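Local coordinates for protein glycerate 2-kinase (Pyrococcus horikoshii, PDB 1X3L) that catalyses the ATP-dependent phosphorylation of D-glycerate to 2-phosphoglycerate, with magnesium as cofactor, and can also use other nucleotides or pyrophosphate as phosphate donor, at residues K48-V53 with D72-V77; R118-D123 with M184-G189; P343-A348 with G372-A377; V363-D368 with N426-A431. All coordinates share one frame; numbering follows the deposited sequence.

Interaction 1. Residues K48-V53 with D72-V77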
loop_
_atom_site.group_PDB
_atom_site.type_symbol
_atom_site.label_atom_id
_atom_site.label_comp_id
_atom_site.label_asym_id
_atom_site.label_seq_id
_atom_site.Cartn_x
_atom_site.Cartn_y
_atom_site.Cartn_z
ATOM N N LYS A 48 -12.682 1.908 -28.452
ATOM C CA LYS A 48 -13.496 2.555 -29.469
ATOM C C LYS A 48 -13.423 4.073 -29.386
ATOM O O LYS A 48 -14.400 4.770 -29.649
ATOM C CB LYS A 48 -14.948 2.077 -29.358
ATOM C CG LYS A 48 -15.551 2.179 -27.966
ATOM C CD LYS A 48 -16.866 1.409 -27.885
ATOM C CE LYS A 48 -16.643 -0.077 -28.144
ATOM N NZ LYS A 48 -17.908 -0.865 -28.123
ATOM N N GLY A 49 -12.245 4.577 -29.032
ATOM C CA GLY A 49 -12.048 6.011 -28.924
ATOM C C GLY A 49 -10.614 6.313 -28.548
ATOM O O GLY A 49 -9.702 5.579 -28.930
ATOM N N LYS A 50 -10.408 7.391 -27.802
ATOM C CA LYS A 50 -9.068 7.767 -27.371
ATOM C C LYS A 50 -8.820 7.290 -25.944
ATOM O O LYS A 50 -9.746 6.861 -25.251
ATOM C CB LYS A 50 -8.898 9.285 -27.444
ATOM C CG LYS A 50 -8.940 9.850 -28.855
ATOM C CD LYS A 50 -8.772 11.360 -28.839
ATOM C CE LYS A 50 -8.790 11.930 -30.248
ATOM N NZ LYS A 50 -10.066 11.618 -30.947
ATOM N N VAL A 51 -7.566 7.363 -25.509
ATOM C CA VAL A 51 -7.194 6.943 -24.163
ATOM C C VAL A 51 -6.576 8.098 -23.384
ATOM O O VAL A 51 -5.646 8.753 -23.857
ATOM C CB VAL A 51 -6.182 5.781 -24.195
ATOM C CG1 VAL A 51 -5.790 5.394 -22.773
ATOM C CG2 VAL A 51 -6.785 4.590 -24.917
ATOM N N TYR A 52 -7.101 8.341 -22.190
ATOM C CA TYR A 52 -6.612 9.412 -21.334
ATOM C C TYR A 52 -6.051 8.818 -20.046
ATOM O O TYR A 52 -6.388 7.694 -19.671
ATOM C CB TYR A 52 -7.751 10.380 -21.009
ATOM C CG TYR A 52 -8.199 11.218 -22.188
ATOM C CD1 TYR A 52 -7.469 12.340 -22.587
ATOM C CD2 TYR A 52 -9.336 10.876 -22.925
ATOM C CE1 TYR A 52 -7.858 13.101 -23.689
ATOM C CE2 TYR A 52 -9.733 11.630 -24.032
ATOM C CZ TYR A 52 -8.989 12.742 -24.409
ATOM O OH TYR A 52 -9.364 13.490 -25.502
ATOM N N VAL A 53 -5.195 9.573 -19.370
ATOM C CA VAL A 53 -4.605 9.099 -18.126
ATOM C C VAL A 53 -4.642 10.141 -17.023
ATOM O O VAL A 53 -4.240 11.284 -17.219
ATOM C CB VAL A 53 -3.125 8.677 -18.314
ATOM C CG1 VAL A 53 -2.495 8.395 -16.953
ATOM C CG2 VAL A 53 -3.032 7.444 -19.197
ATOM N N ASP A 72 -1.245 4.353 -26.835
ATOM C CA ASP A 72 -1.046 5.732 -27.261
ATOM C C ASP A 72 -2.014 6.584 -26.457
ATOM O O ASP A 72 -3.228 6.421 -26.560
ATOM C CB ASP A 72 -1.331 5.884 -28.756
ATOM C CG ASP A 72 -0.363 5.093 -29.616
ATOM O OD1 ASP A 72 0.865 5.285 -29.462
ATOM O OD2 ASP A 72 -0.829 4.282 -30.448
ATOM N N VAL A 73 -1.473 7.485 -25.644
ATOM C CA VAL A 73 -2.304 8.337 -24.805
ATOM C C VAL A 73 -2.530 9.722 -25.401
ATOM O O VAL A 73 -1.583 10.465 -25.659
ATOM C CB VAL A 73 -1.686 8.484 -23.398
ATOM C CG1 VAL A 73 -2.545 9.398 -22.540
ATOM C CG2 VAL A 73 -1.556 7.114 -22.747
ATOM N N GLU A 74 -3.797 10.058 -25.614
ATOM C CA GLU A 74 -4.168 11.348 -26.174
ATOM C C GLU A 74 -3.659 12.469 -25.283
ATOM O O GLU A 74 -3.083 13.444 -25.764
ATOM C CB GLU A 74 -5.689 11.449 -26.306
ATOM C CG GLU A 74 -6.186 12.799 -26.803
ATOM C CD GLU A 74 -5.564 13.197 -28.127
ATOM O OE1 GLU A 74 -5.484 12.334 -29.027
ATOM O OE2 GLU A 74 -5.163 14.374 -28.267
ATOM N N ASP A 75 -3.875 12.320 -23.981
ATOM C CA ASP A 75 -3.442 13.318 -23.016
ATOM C C ASP A 75 -3.749 12.845 -21.598
ATOM O O ASP A 75 -4.444 11.843 -21.403
ATOM C CB ASP A 75 -4.143 14.654 -23.293
ATOM C CG ASP A 75 -3.597 15.789 -22.443
ATOM O OD1 ASP A 75 -2.360 15.903 -22.317
ATOM O OD2 ASP A 75 -4.405 16.577 -21.910
ATOM N N GLY A 76 -3.220 13.562 -20.613
ATOM C CA GLY A 76 -3.452 13.198 -19.230
ATOM C C GLY A 76 -2.617 14.016 -18.267
ATOM O O GLY A 76 -1.920 14.951 -18.666
ATOM N N VAL A 77 -2.692 13.667 -16.989
ATOM C CA VAL A 77 -1.929 14.363 -15.963
ATOM C C VAL A 77 -1.503 13.384 -14.870
ATOM O O VAL A 77 -2.228 12.443 -14.546
ATOM C CB VAL A 77 -2.747 15.508 -15.316
ATOM C CG1 VAL A 77 -3.921 14.945 -14.522
ATOM C CG2 VAL A 77 -1.846 16.343 -14.415
HETATM O O HOH W 1 -5.416 7.623 -27.261
#
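Val53 and Gly76 pair in parallel where strands 51-53 and 75-77 run side by side, their axes 4.8 Å apart at closest approach and inclined by 15°. Val53 N donates to Asp75 O at 3.1 Å, in the plane of that carbonyl, and Val53 O, less surely placed, accepts from Val77 N. One step earlier, Glu74 N reaches Val51 O at 2.9 Å, almost in line with the carbonyl bond, and a water accepts from Val51 N and donates to Asp72 O.

Among the side chains, Glu74 touches both Lys50 and Tyr52. With CG anti to the backbone N (chi1 176°) and a bend at chi2, it lies beside Tyr52, its CB over one face of the ring, 4.2 Å from the centroid and 28° off the normal, a CH-pi contact. Asp75 O sits at the ring's edge near its plane. Lys50 runs alongside Glu74, its CD in van der Waals contact with Glu74 OE1 at 3.4 Å, while Lys50 NZ stays 5.0 Å from that oxygen. The carboxylate's firm partner is instead Arg118, which forms a salt bridge with OE2. Val53 CG2 meets both methyls of Val73, CG2 at 3.9 Å, the two side chains crossing at about a right angle.

This is the parallel pairing of a beta-alpha-beta unit. Val53 and Val73 pack on Ile67 of the connecting helix 60-70, whereas Tyr52 rests on Ile115 of helix 103-118; strand 124-129 bonds to the other edge of strand 51-56, and strand 92-96 flanks strand 75-81.

Interaction 2. Residues R118-D123 with M184-G189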
loop_
_atom_site.group_PDB
_atom_site.type_symbol
_atom_site.label_atom_id
_atom_site.label_comp_id
_atom_site.label_asym_id
_atom_site.label_seq_id
_atom_site.Cartn_x
_atom_site.Cartn_y
_atom_site.Cartn_z
ATOM N N ARG A 118 -13.196 16.784 -21.280
ATOM C CA ARG A 118 -12.898 16.532 -22.685
ATOM C C ARG A 118 -13.145 15.085 -23.124
ATOM O O ARG A 118 -13.491 14.839 -24.276
ATOM C CB ARG A 118 -11.445 16.911 -22.979
ATOM C CG ARG A 118 -10.992 16.577 -24.388
ATOM C CD ARG A 118 -9.501 16.827 -24.561
ATOM N NE ARG A 118 -9.019 16.352 -25.853
ATOM C CZ ARG A 118 -7.738 16.331 -26.209
ATOM N NH1 ARG A 118 -6.806 16.762 -25.367
ATOM N NH2 ARG A 118 -7.388 15.874 -27.405
ATOM N N ALA A 119 -12.961 14.129 -22.218
ATOM C CA ALA A 119 -13.176 12.723 -22.560
ATOM C C ALA A 119 -14.651 12.464 -22.876
ATOM O O ALA A 119 -15.537 12.922 -22.154
ATOM C CB ALA A 119 -12.716 11.822 -21.412
ATOM N N ARG A 120 -14.906 11.723 -23.952
ATOM C CA ARG A 120 -16.271 11.421 -24.382
ATOM C C ARG A 120 -16.774 10.055 -23.919
ATOM O O ARG A 120 -16.007 9.233 -23.423
ATOM C CB ARG A 120 -16.366 11.504 -25.911
ATOM C CG ARG A 120 -16.068 12.883 -26.502
ATOM C CD ARG A 120 -17.087 13.926 -26.052
ATOM N NE ARG A 120 -16.698 14.584 -24.806
ATOM C CZ ARG A 120 -17.527 15.277 -24.030
ATOM N NH1 ARG A 120 -18.808 15.405 -24.362
ATOM N NH2 ARG A 120 -17.075 15.849 -22.923
ATOM N N GLU A 121 -18.070 9.813 -24.097
ATOM C CA GLU A 121 -18.676 8.551 -23.689
ATOM C C GLU A 121 -18.047 7.336 -24.368
ATOM O O GLU A 121 -18.269 6.203 -23.945
ATOM C CB GLU A 121 -20.181 8.555 -23.982
ATOM C CG GLU A 121 -21.005 9.580 -23.200
ATOM C CD GLU A 121 -20.715 11.019 -23.603
ATOM O OE1 GLU A 121 -20.255 11.241 -24.744
ATOM O OE2 GLU A 121 -20.963 11.931 -22.784
ATOM N N ASN A 122 -17.266 7.564 -25.419
ATOM C CA ASN A 122 -16.641 6.455 -26.132
ATOM C C ASN A 122 -15.133 6.361 -25.890
ATOM O O ASN A 122 -14.455 5.529 -26.495
ATOM C CB ASN A 122 -16.918 6.573 -27.632
ATOM C CG ASN A 122 -16.213 7.750 -28.260
ATOM O OD1 ASN A 122 -16.373 8.890 -27.821
ATOM N ND2 ASN A 122 -15.422 7.484 -29.294
ATOM N N ASP A 123 -14.610 7.213 -25.012
ATOM C CA ASP A 123 -13.185 7.190 -24.694
ATOM C C ASP A 123 -12.932 6.394 -23.415
ATOM O O ASP A 123 -13.847 6.150 -22.624
ATOM C CB ASP A 123 -12.640 8.607 -24.495
ATOM C CG ASP A 123 -12.777 9.466 -25.730
ATOM O OD1 ASP A 123 -12.600 8.940 -26.849
ATOM O OD2 ASP A 123 -13.047 10.676 -25.574
ATOM N N MET A 184 -17.454 11.716 -12.592
ATOM C CA MET A 184 -17.153 12.664 -13.663
ATOM C C MET A 184 -16.714 12.002 -14.967
ATOM O O MET A 184 -16.543 12.680 -15.978
ATOM C CB MET A 184 -16.061 13.640 -13.211
ATOM C CG MET A 184 -16.425 14.468 -11.993
ATOM S SD MET A 184 -15.036 15.472 -11.412
ATOM C CE MET A 184 -15.416 17.044 -12.219
ATOM N N ILE A 185 -16.527 10.687 -14.948
ATOM C CA ILE A 185 -16.100 9.968 -16.149
ATOM C C ILE A 185 -17.291 9.682 -17.066
ATOM O O ILE A 185 -18.197 8.930 -16.705
ATOM C CB ILE A 185 -15.417 8.639 -15.774
ATOM C CG1 ILE A 185 -14.175 8.914 -14.915
ATOM C CG2 ILE A 185 -15.040 7.877 -17.026
ATOM C CD1 ILE A 185 -13.519 7.657 -14.364
ATOM N N LYS A 186 -17.282 10.278 -18.253
ATOM C CA LYS A 186 -18.375 10.099 -19.206
ATOM C C LYS A 186 -18.264 8.798 -19.991
ATOM O O LYS A 186 -19.273 8.253 -20.443
ATOM C CB LYS A 186 -18.422 11.282 -20.180
ATOM C CG LYS A 186 -18.530 12.630 -19.491
ATOM C CD LYS A 186 -18.523 13.784 -20.486
ATOM C CE LYS A 186 -18.478 15.122 -19.759
ATOM N NZ LYS A 186 -18.557 16.293 -20.681
ATOM N N GLY A 187 -17.042 8.300 -20.153
ATOM C CA GLY A 187 -16.852 7.062 -20.889
ATOM C C GLY A 187 -16.588 5.852 -20.009
ATOM O O GLY A 187 -17.325 5.575 -19.061
ATOM N N THR A 188 -15.533 5.118 -20.334
ATOM C CA THR A 188 -15.168 3.941 -19.563
ATOM C C THR A 188 -14.001 4.264 -18.643
ATOM O O THR A 188 -12.961 4.750 -19.090
ATOM C CB THR A 188 -14.762 2.769 -20.477
ATOM O OG1 THR A 188 -15.888 2.360 -21.260
ATOM C CG2 THR A 188 -14.286 1.589 -19.644
ATOM N N GLY A 189 -14.179 3.998 -17.355
ATOM C CA GLY A 189 -13.118 4.255 -16.403
ATOM C C GLY A 189 -12.417 2.987 -15.955
ATOM O O GLY A 189 -13.051 2.056 -15.447
HETATM O O HOH W 2 -14.986 11.801 -19.334
HETATM O O HOH W 3 -14.423 9.439 -20.720
#
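Arg120 and Lys186 meet where the type I beta turn Arg120-Asp123, closed by Asp123 N to Arg120 O at 2.9 Å, between helix 103-118 and strand 124-129, packs against the entry to the adjacent parallel strand 188-194. Across the contact, Thr188 N bonds to Asp123 O, 3.0 Å and nearly straight at 173°. Two waters extend this, one linking Ala119 O to Lys186 N, the other, weakly, Arg120 O to Gly187 N.

CH...O contacts form a second group. Gly187 CA faces the carbonyl oxygens of Arg120, Glu121 and Asp123, where a CB would collide with two of them, and Glu121 CA lies 3.3 Å from Lys186 O.

Among the charged chains, Lys186, extended beyond CG, runs beside Arg120 with CD over one guanidinium face. Both ends make weak bonds to Asn117 O; the 2.7 Å between Arg120 NH2 and Lys186 NZ, two like-charged donors, is doubtful. Bends at chi2 and chi3 fold Arg120 back, and its NE meets Arg118 O at 3.3 Å, from 63° above the carbonyl plane. A leucine here would probably leave Arg118 O without this donor and Lys186 without its flat neighbour. Arg120 N donates to Asp123 OD2 at 2.7 Å.

Interaction 3. Residues P343-A348 with G372-A377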
loop_
_atom_site.group_PDB
_atom_site.type_symbol
_atom_site.label_atom_id
_atom_site.label_comp_id
_atom_site.label_asym_id
_atom_site.label_seq_id
_atom_site.Cartn_x
_atom_site.Cartn_y
_atom_site.Cartn_z
ATOM N N PRO A 343 10.424 -3.590 13.379
ATOM C CA PRO A 343 9.526 -4.754 13.430
ATOM C C PRO A 343 10.076 -6.042 12.809
ATOM O O PRO A 343 10.265 -7.041 13.501
ATOM C CB PRO A 343 8.273 -4.262 12.706
ATOM C CG PRO A 343 8.297 -2.770 12.933
ATOM C CD PRO A 343 9.759 -2.446 12.728
ATOM N N ASN A 344 10.330 -6.013 11.505
ATOM C CA ASN A 344 10.812 -7.206 10.809
ATOM C C ASN A 344 12.150 -7.709 11.369
ATOM O O ASN A 344 12.413 -8.903 11.442
ATOM C CB ASN A 344 10.961 -6.862 9.328
ATOM C CG ASN A 344 9.593 -6.723 8.717
ATOM O OD1 ASN A 344 8.761 -7.621 8.791
ATOM N ND2 ASN A 344 9.357 -5.547 8.112
ATOM N N GLN A 345 13.018 -6.805 11.808
ATOM C CA GLN A 345 14.272 -7.240 12.403
ATOM C C GLN A 345 13.975 -7.983 13.705
ATOM O O GLN A 345 14.651 -8.958 14.037
ATOM C CB GLN A 345 15.175 -6.045 12.681
ATOM C CG GLN A 345 15.689 -5.372 11.413
ATOM C CD GLN A 345 16.300 -4.021 11.703
ATOM O OE1 GLN A 345 17.351 -3.922 12.341
ATOM N NE2 GLN A 345 15.634 -2.966 11.252
ATOM N N GLU A 346 12.960 -7.541 14.444
ATOM C CA GLU A 346 12.637 -8.228 15.690
ATOM C C GLU A 346 11.935 -9.562 15.438
ATOM O O GLU A 346 12.097 -10.503 16.208
ATOM C CB GLU A 346 11.810 -7.325 16.621
ATOM C CG GLU A 346 12.700 -6.409 17.460
ATOM C CD GLU A 346 11.989 -5.774 18.650
ATOM O OE1 GLU A 346 11.015 -6.369 19.156
ATOM O OE2 GLU A 346 12.425 -4.686 19.092
ATOM N N ILE A 347 11.170 -9.651 14.354
ATOM C CA ILE A 347 10.502 -10.905 14.014
ATOM C C ILE A 347 11.585 -11.952 13.763
ATOM O O ILE A 347 11.561 -13.050 14.329
ATOM C CB ILE A 347 9.670 -10.784 12.718
ATOM C CG1 ILE A 347 8.394 -9.976 12.976
ATOM C CG2 ILE A 347 9.349 -12.177 12.180
ATOM C CD1 ILE A 347 7.545 -9.767 11.725
ATOM N N ALA A 348 12.531 -11.597 12.897
ATOM C CA ALA A 348 13.634 -12.481 12.536
ATOM C C ALA A 348 14.483 -12.895 13.733
ATOM O O ALA A 348 14.740 -14.082 13.941
ATOM C CB ALA A 348 14.523 -11.798 11.497
ATOM N N GLY A 372 11.805 0.237 10.756
ATOM C CA GLY A 372 12.167 1.024 11.922
ATOM C C GLY A 372 12.997 2.205 11.439
ATOM O O GLY A 372 13.004 2.493 10.240
ATOM N N PRO A 373 13.699 2.915 12.335
ATOM C CA PRO A 373 14.523 4.063 11.936
ATOM C C PRO A 373 15.908 3.599 11.471
ATOM O O PRO A 373 16.930 4.048 11.991
ATOM C CB PRO A 373 14.600 4.882 13.216
ATOM C CG PRO A 373 14.696 3.799 14.260
ATOM C CD PRO A 373 13.644 2.797 13.806
ATOM N N THR A 374 15.934 2.686 10.504
ATOM C CA THR A 374 17.195 2.166 9.985
ATOM C C THR A 374 17.126 2.052 8.473
ATOM O O THR A 374 16.068 2.240 7.876
ATOM C CB THR A 374 17.510 0.766 10.542
ATOM O OG1 THR A 374 16.749 -0.213 9.821
ATOM C CG2 THR A 374 17.155 0.689 12.026
ATOM N N ASP A 375 18.258 1.724 7.861
ATOM C CA ASP A 375 18.331 1.577 6.414
ATOM C C ASP A 375 18.117 0.139 5.942
ATOM O O ASP A 375 18.141 -0.136 4.735
ATOM C CB ASP A 375 19.670 2.107 5.909
ATOM C CG ASP A 375 19.759 3.619 6.005
ATOM O OD1 ASP A 375 18.843 4.298 5.490
ATOM O OD2 ASP A 375 20.733 4.131 6.592
ATOM N N ALA A 376 17.921 -0.771 6.894
ATOM C CA ALA A 376 17.673 -2.178 6.574
ATOM C C ALA A 376 16.183 -2.370 6.323
ATOM O O ALA A 376 15.355 -1.667 6.906
ATOM C CB ALA A 376 18.114 -3.069 7.727
ATOM N N ALA A 377 15.838 -3.318 5.457
ATOM C CA ALA A 377 14.438 -3.594 5.166
ATOM C C ALA A 377 13.899 -4.657 6.125
ATOM O O ALA A 377 12.686 -4.827 6.265
ATOM C CB ALA A 377 14.283 -4.059 3.730
#
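Gln345 reaches Thr374 because its CG stands anti to the carbonyl carbon (chi1 -68°) and the chain is extended beyond it (chi2 167°), carrying the amide straight out from helix 343-348. Thr374 answers from the opposite direction: its OG1 lies between the backbone N and the carbonyl carbon (chi1 80°), which turns the hydroxyl towards Gln345 NE2. Gln345 NE2 comes to 3.3 Å from Thr374 OG1 and 4.0 Å from Thr374 CG2, with Ala376 CB next to the same amide at 4.3 Å.

Within its own loop the hydroxyl is held by two bonds. Thr374 OG1 accepts from Ala376 N at 3.2 Å, an ST turn, and is also hydrogen-bonded to Asp371 O. A valine here would probably leave Ala376 N and Asp371 O without that partner, and the turn less firmly fixed. Just before it, Pro373 centres an inverse gamma turn, and Gly372 has a positive phi, which suits glycine.

At the start of the helix two further contacts add to it: Pro343 CD lies 3.9 Å from Gly372 N, and Asn344 ND2, whose bond goes to Ser427 OG, is 3.9 Å from Ala377 O.

The contact seats the loop between strands 359-366 and 378-382 against the first turn of helix 343-351. The carboxylate of Asp371, just ahead of the loop segment, accepts from Asn344 N through OD1 and Gln345 N through OD2, and Gln345 also packs on Tyr406 and Leu409 of helix 405-411.

Interaction 4. Residues V363-D368 with N426-A431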
loop_
_atom_site.group_PDB
_atom_site.type_symbol
_atom_site.label_atom_id
_atom_site.label_comp_id
_atom_site.label_asym_id
_atom_site.label_seq_id
_atom_site.Cartn_x
_atom_site.Cartn_y
_atom_site.Cartn_z
ATOM N N VAL A 363 12.833 -15.010 6.663
ATOM C CA VAL A 363 13.227 -13.682 6.232
ATOM C C VAL A 363 11.983 -12.806 6.349
ATOM O O VAL A 363 10.935 -13.123 5.785
ATOM C CB VAL A 363 13.792 -13.685 4.778
ATOM C CG1 VAL A 363 12.794 -14.282 3.811
ATOM C CG2 VAL A 363 14.153 -12.265 4.364
ATOM N N ALA A 364 12.093 -11.732 7.125
ATOM C CA ALA A 364 10.980 -10.801 7.329
ATOM C C ALA A 364 11.447 -9.451 6.800
ATOM O O ALA A 364 12.508 -8.970 7.186
ATOM C CB ALA A 364 10.644 -10.699 8.815
ATOM N N PHE A 365 10.659 -8.836 5.926
ATOM C CA PHE A 365 11.063 -7.564 5.352
ATOM C C PHE A 365 9.898 -6.649 5.014
ATOM O O PHE A 365 8.793 -7.106 4.746
ATOM C CB PHE A 365 11.887 -7.821 4.085
ATOM C CG PHE A 365 11.118 -8.519 2.995
ATOM C CD1 PHE A 365 10.636 -7.809 1.897
ATOM C CD2 PHE A 365 10.858 -9.883 3.072
ATOM C CE1 PHE A 365 9.907 -8.451 0.891
ATOM C CE2 PHE A 365 10.130 -10.533 2.075
ATOM C CZ PHE A 365 9.654 -9.814 0.984
ATOM N N ASP A 366 10.170 -5.350 5.023
ATOM C CA ASP A 366 9.171 -4.345 4.690
ATOM C C ASP A 366 9.413 -4.003 3.218
ATOM O O ASP A 366 10.531 -3.633 2.844
ATOM C CB ASP A 366 9.376 -3.097 5.550
ATOM C CG ASP A 366 8.136 -2.231 5.629
ATOM O OD1 ASP A 366 7.524 -1.957 4.574
ATOM O OD2 ASP A 366 7.778 -1.817 6.754
ATOM N N THR A 367 8.383 -4.126 2.387
ATOM C CA THR A 367 8.539 -3.847 0.965
ATOM C C THR A 367 8.856 -2.392 0.631
ATOM O O THR A 367 9.183 -2.091 -0.514
ATOM C CB THR A 367 7.293 -4.275 0.153
ATOM O OG1 THR A 367 6.133 -3.605 0.662
ATOM C CG2 THR A 367 7.095 -5.796 0.248
ATOM N N ASP A 368 8.765 -1.485 1.603
ATOM C CA ASP A 368 9.089 -0.096 1.289
ATOM C C ASP A 368 10.581 0.174 1.433
ATOM O O ASP A 368 11.034 1.295 1.223
ATOM C CB ASP A 368 8.274 0.904 2.133
ATOM C CG ASP A 368 8.645 0.898 3.601
ATOM O OD1 ASP A 368 9.751 0.443 3.960
ATOM O OD2 ASP A 368 7.821 1.379 4.406
ATOM N N ASN A 426 3.528 -2.995 2.338
ATOM C CA ASN A 426 3.802 -3.403 3.721
ATOM C C ASN A 426 4.774 -4.596 3.816
ATOM O O ASN A 426 5.628 -4.805 2.965
ATOM C CB ASN A 426 2.472 -3.762 4.385
ATOM C CG ASN A 426 1.678 -2.505 4.626
ATOM O OD1 ASN A 426 2.197 -1.484 5.070
ATOM N ND2 ASN A 426 0.373 -2.589 4.318
ATOM N N SER A 427 4.671 -5.379 4.886
ATOM C CA SER A 427 5.649 -6.437 5.126
ATOM C C SER A 427 5.254 -7.880 4.879
ATOM O O SER A 427 4.077 -8.239 4.907
ATOM C CB SER A 427 6.176 -6.319 6.556
ATOM O OG SER A 427 6.769 -5.050 6.770
ATOM N N ILE A 428 6.275 -8.707 4.664
ATOM C CA ILE A 428 6.083 -10.127 4.425
ATOM C C ILE A 428 7.140 -10.946 5.145
ATOM O O ILE A 428 8.314 -10.557 5.203
ATOM C CB ILE A 428 6.181 -10.472 2.928
ATOM C CG1 ILE A 428 5.140 -9.682 2.139
ATOM C CG2 ILE A 428 6.004 -11.979 2.732
ATOM C CD1 ILE A 428 5.283 -9.805 0.625
ATOM N N VAL A 429 6.711 -12.073 5.702
ATOM C CA VAL A 429 7.609 -12.985 6.377
ATOM C C VAL A 429 7.578 -14.276 5.576
ATOM O O VAL A 429 6.509 -14.830 5.322
ATOM C CB VAL A 429 7.150 -13.322 7.812
ATOM C CG1 VAL A 429 8.169 -14.247 8.460
ATOM C CG2 VAL A 429 6.993 -12.045 8.643
ATOM N N ILE A 430 8.742 -14.748 5.158
ATOM C CA ILE A 430 8.793 -15.992 4.411
ATOM C C ILE A 430 9.503 -17.021 5.281
ATOM O O ILE A 430 10.622 -16.780 5.734
ATOM C CB ILE A 430 9.576 -15.829 3.095
ATOM C CG1 ILE A 430 8.941 -14.734 2.231
ATOM C CG2 ILE A 430 9.593 -17.153 2.336
ATOM C CD1 ILE A 430 9.704 -14.464 0.916
ATOM N N ALA A 431 8.849 -18.152 5.538
ATOM C CA ALA A 431 9.459 -19.208 6.341
ATOM C C ALA A 431 9.689 -20.426 5.451
ATOM O O ALA A 431 8.762 -20.941 4.824
ATOM C CB ALA A 431 8.554 -19.573 7.523
#
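The Phe365 ring lies beside Ile428, the two side chains pointing the same way, with Phe365 CZ 4.0 Å from Ile428 CB. At the ring's edge, near its plane, stands Ile430 CD1, 4.1 Å from Phe365 CE2. The ring gets there with CG between the backbone N and the carbonyl carbon (chi1 63°), leaning over the neighbouring strand. Val363 joins the same apolar face, its CG1 3.6 Å from Ile430 CB, while Ala364 CB meets Val429 CG2 on the reverse face.

Strands 363-366 and 427-431 are antiparallel at 168°. Val363 with Ile430 and Phe365 with Ile428 are hydrogen-bonded pairs, each with two N-H...O bonds; Ala364 with Val429 and Asp366 with Ser427 are the non-hydrogen-bonded ones. Beyond the last pair, Thr367 grips Asn426 O twice: OG1 donates in the carbonyl plane, on a lone pair, at 2.6 Å, and N comes from above that plane at 2.9 Å. An Asx turn, Asp368 N to Asp366 OD1, shapes the strand's exit. Ser427 OG is held by Glu329 and Asn344, and Asn426 has its side chain about 11 Å from that of Lys58, a probable substrate-binding residue.

Strands 322-328 and 378-382 flank this pair within the mixed sheet. Helices 6-20 and 268-281 pack on the Phe365 and Ile430 face, and helix 343-351 on the Ala364 and Val429 face.

In the fold
From the N terminus, interaction 1 closes first, across helix 60-70, and interaction 2 follows in series, 60 residues separating its segments. The two touch through the Glu74-Arg118 salt bridge and Lys50 N with Asp123 OD1, and both build the parallel six-stranded sheet. Interactions 3 and 4 belong to the mixed sheet and its helix 343-351, on the opposite side of the chain's centre. Interaction 3 closes across 23 residues that include strand 359-366, interaction 4 across 57. Their segments alternate along the chain, 343-348, 363-368, 372-377, 426-431, so the contacts cross, and they meet where Asp366 N pairs with Ala377 O and Asn344 ND2 with Ser427 OG.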